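Local coordinates for protein peroxisomal acyl-coenzyme A oxidase 1 (Arabidopsis thaliana, PDB 1W07) that uses FAD to desaturate long- and medium-chain acyl-CoAs to 2-trans-enoyl-CoAs in peroxisomal beta-oxidation, passing the electrons to oxygen to give hydrogen peroxide, at residues F335-F346 with L552-Y562. The protein carries 1 engineered substitution. Numbering follows the deposited sequence.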
loop_
_atom_site.group_PDB
_atom_site.type_symbol
_atom_site.label_atom_id
_atom_site.label_comp_id
_atom_site.label_asym_id
_atom_site.label_seq_id
_atom_site.Cartn_x
_atom_site.Cartn_y
_atom_site.Cartn_z
ATOM N N PHE B 335 -3.760 -16.734 3.711
ATOM C CA PHE B 335 -4.189 -17.843 2.868
ATOM C C PHE B 335 -4.965 -17.438 1.613
ATOM O O PHE B 335 -4.830 -18.080 0.574
ATOM C CB PHE B 335 -4.974 -18.859 3.704
ATOM C CG PHE B 335 -4.118 -19.605 4.709
ATOM C CD1 PHE B 335 -4.706 -20.529 5.572
ATOM C CD2 PHE B 335 -2.740 -19.390 4.798
ATOM C CE1 PHE B 335 -3.941 -21.224 6.503
ATOM C CE2 PHE B 335 -1.955 -20.089 5.736
ATOM C CZ PHE B 335 -2.568 -21.008 6.589
ATOM N N PRO B 336 -5.791 -16.381 1.690
ATOM C CA PRO B 336 -6.508 -15.977 0.476
ATOM C C PRO B 336 -5.480 -15.485 -0.558
ATOM O O PRO B 336 -5.664 -15.666 -1.764
ATOM C CB PRO B 336 -7.432 -14.867 0.982
ATOM C CG PRO B 336 -7.749 -15.326 2.398
ATOM C CD PRO B 336 -6.373 -15.742 2.883
ATOM N N LEU B 337 -4.382 -14.883 -0.095
ATOM C CA LEU B 337 -3.339 -14.405 -1.020
ATOM C C LEU B 337 -2.540 -15.571 -1.607
ATOM O O LEU B 337 -2.100 -15.536 -2.767
ATOM C CB LEU B 337 -2.401 -13.445 -0.299
ATOM C CG LEU B 337 -3.064 -12.171 0.267
ATOM C CD1 LEU B 337 -1.982 -11.309 0.879
ATOM C CD2 LEU B 337 -3.808 -11.421 -0.835
ATOM N N LEU B 338 -2.335 -16.605 -0.801
ATOM C CA LEU B 338 -1.645 -17.799 -1.272
ATOM C C LEU B 338 -2.555 -18.428 -2.321
ATOM O O LEU B 338 -2.110 -18.809 -3.392
ATOM C CB LEU B 338 -1.423 -18.762 -0.105
ATOM C CG LEU B 338 -0.986 -20.184 -0.462
ATOM C CD1 LEU B 338 0.337 -20.174 -1.234
ATOM C CD2 LEU B 338 -0.866 -20.977 0.831
ATOM N N ALA B 339 -3.843 -18.524 -2.023
ATOM C CA ALA B 339 -4.788 -19.098 -2.987
ATOM C C ALA B 339 -4.826 -18.275 -4.290
ATOM O O ALA B 339 -4.899 -18.843 -5.389
ATOM C CB ALA B 339 -6.190 -19.173 -2.380
ATOM N N SER B 340 -4.772 -16.944 -4.159
ATOM C CA SER B 340 -4.800 -16.026 -5.305
ATOM C C SER B 340 -3.552 -16.163 -6.166
ATOM O O SER B 340 -3.611 -15.987 -7.383
ATOM C CB SER B 340 -4.921 -14.564 -4.846
ATOM O OG SER B 340 -6.155 -14.284 -4.198
ATOM N N ALA B 341 -2.417 -16.447 -5.537
ATOM C CA ALA B 341 -1.185 -16.625 -6.300
ATOM C C ALA B 341 -1.387 -17.787 -7.273
ATOM O O ALA B 341 -1.119 -17.652 -8.463
ATOM C CB ALA B 341 -0.006 -16.906 -5.360
ATOM N N TYR B 342 -1.869 -18.927 -6.783
ATOM C CA TYR B 342 -2.100 -20.061 -7.680
ATOM C C TYR B 342 -3.232 -19.748 -8.669
ATOM O O TYR B 342 -3.158 -20.082 -9.851
ATOM C CB TYR B 342 -2.436 -21.316 -6.880
ATOM C CG TYR B 342 -1.225 -21.999 -6.262
ATOM C CD1 TYR B 342 -0.578 -21.454 -5.153
ATOM C CD2 TYR B 342 -0.729 -23.189 -6.789
ATOM C CE1 TYR B 342 0.532 -22.086 -4.575
ATOM C CE2 TYR B 342 0.380 -23.828 -6.236
ATOM C CZ TYR B 342 1.007 -23.273 -5.125
ATOM O OH TYR B 342 2.095 -23.899 -4.563
ATOM N N ALA B 343 -4.280 -19.099 -8.182
ATOM C CA ALA B 343 -5.386 -18.740 -9.045
ATOM C C ALA B 343 -4.909 -17.879 -10.227
ATOM O O ALA B 343 -5.305 -18.118 -11.375
ATOM C CB ALA B 343 -6.450 -18.011 -8.247
ATOM N N PHE B 344 -4.057 -16.891 -9.956
ATOM C CA PHE B 344 -3.544 -16.001 -11.004
ATOM C C PHE B 344 -2.557 -16.719 -11.906
ATOM O O PHE B 344 -2.436 -16.407 -13.089
ATOM C CB PHE B 344 -2.889 -14.755 -10.402
ATOM C CG PHE B 344 -3.830 -13.888 -9.607
ATOM C CD1 PHE B 344 -5.215 -14.065 -9.675
ATOM C CD2 PHE B 344 -3.324 -12.867 -8.810
ATOM C CE1 PHE B 344 -6.075 -13.232 -8.957
ATOM C CE2 PHE B 344 -4.162 -12.034 -8.098
ATOM C CZ PHE B 344 -5.548 -12.213 -8.168
ATOM N N ARG B 345 -1.839 -17.687 -11.353
ATOM C CA ARG B 345 -0.903 -18.487 -12.147
ATOM C C ARG B 345 -1.708 -19.293 -13.210
ATOM O O ARG B 345 -1.387 -19.285 -14.403
ATOM C CB ARG B 345 -0.172 -19.450 -11.201
ATOM C CG ARG B 345 1.013 -20.172 -11.796
ATOM C CD ARG B 345 2.103 -19.177 -12.097
ATOM N NE ARG B 345 3.376 -19.833 -12.340
ATOM C CZ ARG B 345 4.534 -19.187 -12.392
ATOM N NH1 ARG B 345 4.575 -17.868 -12.212
ATOM N NH2 ARG B 345 5.652 -19.856 -12.630
ATOM N N PHE B 346 -2.765 -19.976 -12.766
ATOM C CA PHE B 346 -3.592 -20.782 -13.668
ATOM C C PHE B 346 -4.353 -19.915 -14.687
ATOM O O PHE B 346 -4.463 -20.278 -15.868
ATOM C CB PHE B 346 -4.562 -21.641 -12.841
ATOM C CG PHE B 346 -3.865 -22.645 -11.936
ATOM C CD1 PHE B 346 -4.405 -22.990 -10.698
ATOM C CD2 PHE B 346 -2.653 -23.226 -12.314
ATOM C CE1 PHE B 346 -3.744 -23.889 -9.847
ATOM C CE2 PHE B 346 -1.981 -24.125 -11.478
ATOM C CZ PHE B 346 -2.530 -24.456 -10.235
ATOM N N LEU B 552 -4.550 -28.185 -4.198
ATOM C CA LEU B 552 -4.992 -27.190 -5.172
ATOM C C LEU B 552 -6.503 -26.988 -5.026
ATOM O O LEU B 552 -7.025 -25.882 -5.205
ATOM C CB LEU B 552 -4.658 -27.643 -6.597
ATOM C CG LEU B 552 -3.160 -27.685 -6.922
ATOM C CD1 LEU B 552 -2.950 -28.210 -8.337
ATOM C CD2 LEU B 552 -2.575 -26.283 -6.768
ATOM N N ASN B 553 -7.206 -28.064 -4.684
ATOM C CA ASN B 553 -8.652 -28.007 -4.495
ATOM C C ASN B 553 -8.941 -27.108 -3.299
ATOM O O ASN B 553 -9.840 -26.264 -3.343
ATOM C CB ASN B 553 -9.214 -29.411 -4.251
ATOM C CG ASN B 553 -10.725 -29.437 -4.258
ATOM O OD1 ASN B 553 -11.356 -29.562 -5.309
ATOM N ND2 ASN B 553 -11.320 -29.291 -3.083
ATOM N N ASN B 554 -8.171 -27.280 -2.229
ATOM C CA ASN B 554 -8.344 -26.443 -1.040
ATOM C C ASN B 554 -8.196 -24.964 -1.405
ATOM O O ASN B 554 -9.037 -24.147 -1.064
ATOM C CB ASN B 554 -7.303 -26.797 0.047
ATOM C CG ASN B 554 -7.558 -28.144 0.723
ATOM O OD1 ASN B 554 -8.704 -28.582 0.863
ATOM N ND2 ASN B 554 -6.487 -28.782 1.186
ATOM N N LEU B 555 -7.108 -24.627 -2.093
ATOM C CA LEU B 555 -6.851 -23.246 -2.483
ATOM C C LEU B 555 -7.932 -22.728 -3.432
ATOM O O LEU B 555 -8.388 -21.589 -3.303
ATOM C CB LEU B 555 -5.469 -23.128 -3.141
ATOM C CG LEU B 555 -4.257 -23.477 -2.265
ATOM C CD1 LEU B 555 -2.957 -23.382 -3.091
ATOM C CD2 LEU B 555 -4.233 -22.536 -1.055
ATOM N N CYS B 556 -8.355 -23.566 -4.375
ATOM C CA CYS B 556 -9.387 -23.175 -5.323
ATOM C C CYS B 556 -10.625 -22.673 -4.612
ATOM O O CYS B 556 -11.139 -21.607 -4.948
ATOM C CB CYS B 556 -9.778 -24.347 -6.232
ATOM S SG CYS B 556 -11.162 -24.013 -7.364
ATOM N N TYR B 557 -11.120 -23.432 -3.634
ATOM C CA TYR B 557 -12.326 -23.009 -2.943
ATOM C C TYR B 557 -12.112 -21.934 -1.892
ATOM O O TYR B 557 -13.061 -21.240 -1.515
ATOM C CB TYR B 557 -13.083 -24.224 -2.389
ATOM C CG TYR B 557 -13.652 -25.052 -3.510
ATOM C CD1 TYR B 557 -12.913 -26.093 -4.076
ATOM C CD2 TYR B 557 -14.875 -24.718 -4.097
ATOM C CE1 TYR B 557 -13.373 -26.769 -5.205
ATOM C CE2 TYR B 557 -15.338 -25.394 -5.226
ATOM C CZ TYR B 557 -14.587 -26.406 -5.776
ATOM O OH TYR B 557 -15.031 -27.008 -6.933
ATOM N N ILE B 558 -10.876 -21.790 -1.422
ATOM C CA ILE B 558 -10.540 -20.723 -0.480
ATOM C C ILE B 558 -10.657 -19.416 -1.271
ATOM O O ILE B 558 -11.227 -18.441 -0.791
ATOM C CB ILE B 558 -9.072 -20.828 0.045
ATOM C CG1 ILE B 558 -8.985 -21.850 1.183
ATOM C CG2 ILE B 558 -8.575 -19.433 0.497
ATOM C CD1 ILE B 558 -7.570 -22.063 1.713
ATOM N N TYR B 559 -10.108 -19.397 -2.483
ATOM C CA TYR B 559 -10.167 -18.196 -3.327
ATOM C C TYR B 559 -11.637 -17.790 -3.564
ATOM O O TYR B 559 -12.042 -16.651 -3.298
ATOM C CB TYR B 559 -9.454 -18.468 -4.670
ATOM C CG TYR B 559 -9.437 -17.292 -5.641
ATOM C CD1 TYR B 559 -8.692 -16.133 -5.377
ATOM C CD2 TYR B 559 -10.231 -17.308 -6.780
ATOM C CE1 TYR B 559 -8.757 -15.007 -6.236
ATOM C CE2 TYR B 559 -10.309 -16.201 -7.633
ATOM C CZ TYR B 559 -9.583 -15.065 -7.367
ATOM O OH TYR B 559 -9.688 -14.000 -8.243
ATOM N N ALA B 560 -12.438 -18.739 -4.034
ATOM C CA ALA B 560 -13.844 -18.493 -4.315
ATOM C C ALA B 560 -14.651 -18.088 -3.081
ATOM O O ALA B 560 -15.354 -17.074 -3.091
ATOM C CB ALA B 560 -14.465 -19.725 -4.969
ATOM N N LEU B 561 -14.550 -18.872 -2.017
ATOM C CA LEU B 561 -15.297 -18.580 -0.799
ATOM C C LEU B 561 -14.842 -17.288 -0.139
ATOM O O LEU B 561 -15.632 -16.622 0.531
ATOM C CB LEU B 561 -15.181 -19.741 0.189
ATOM C CG LEU B 561 -15.746 -21.084 -0.292
ATOM C CD1 LEU B 561 -15.592 -22.144 0.797
ATOM C CD2 LEU B 561 -17.210 -20.897 -0.660
ATOM N N TYR B 562 -13.572 -16.929 -0.318
ATOM C CA TYR B 562 -13.066 -15.690 0.254
ATOM C C TYR B 562 -13.700 -14.504 -0.461
ATOM O O TYR B 562 -14.115 -13.536 0.173
ATOM C CB TYR B 562 -11.544 -15.609 0.111
ATOM C CG TYR B 562 -11.001 -14.291 0.602
ATOM C CD1 TYR B 562 -10.976 -14.000 1.963
ATOM C CD2 TYR B 562 -10.548 -13.323 -0.292
ATOM C CE1 TYR B 562 -10.520 -12.780 2.426
ATOM C CE2 TYR B 562 -10.081 -12.093 0.161
ATOM C CZ TYR B 562 -10.073 -11.832 1.523
ATOM O OH TYR B 562 -9.629 -10.620 2.001
#
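Tyr559 pushes its ring as a knob into a hole formed by Ala339, Ser340, Ala343 and Phe344, where segments 335-346 and 552-562, on helices 328-363 and 548-566, cross at -108° with their axes 8.3 Å apart. Its CG stands anti to the backbone N (chi1 -180°), which swings the ring over Ala343, whose CB lies 4.0 Å from the ring centroid, nearly on the normal. Ser340 OG comes to the ring's edge in plane and donates to Pro336 O (2.8 Å). Ala339 suits the closest approach: its small CB, 3.4 Å from Leu555 O, lets the backbones draw near. Pro336, with no N-H to give at the helix kink, offers apolar carbons instead, CB lying 3.6 Å from the Tyr562 ring centroid; an alanine in place of this tyrosine would probably leave Pro336 CB and CG without their aromatic cover and open a gap. From mid-crossing Leu555 sends CD1 off-centre over one face of Tyr342, whose OH hydrogen-bonds to Leu603 O; farther along, Leu552 CD2 meets the edge of Phe346. No hydrogen bond spans the pair, so the fit rests on shape and apolar burial, Ser340 and Tyr342 satisfying their hydroxyls within the helix and at Leu603.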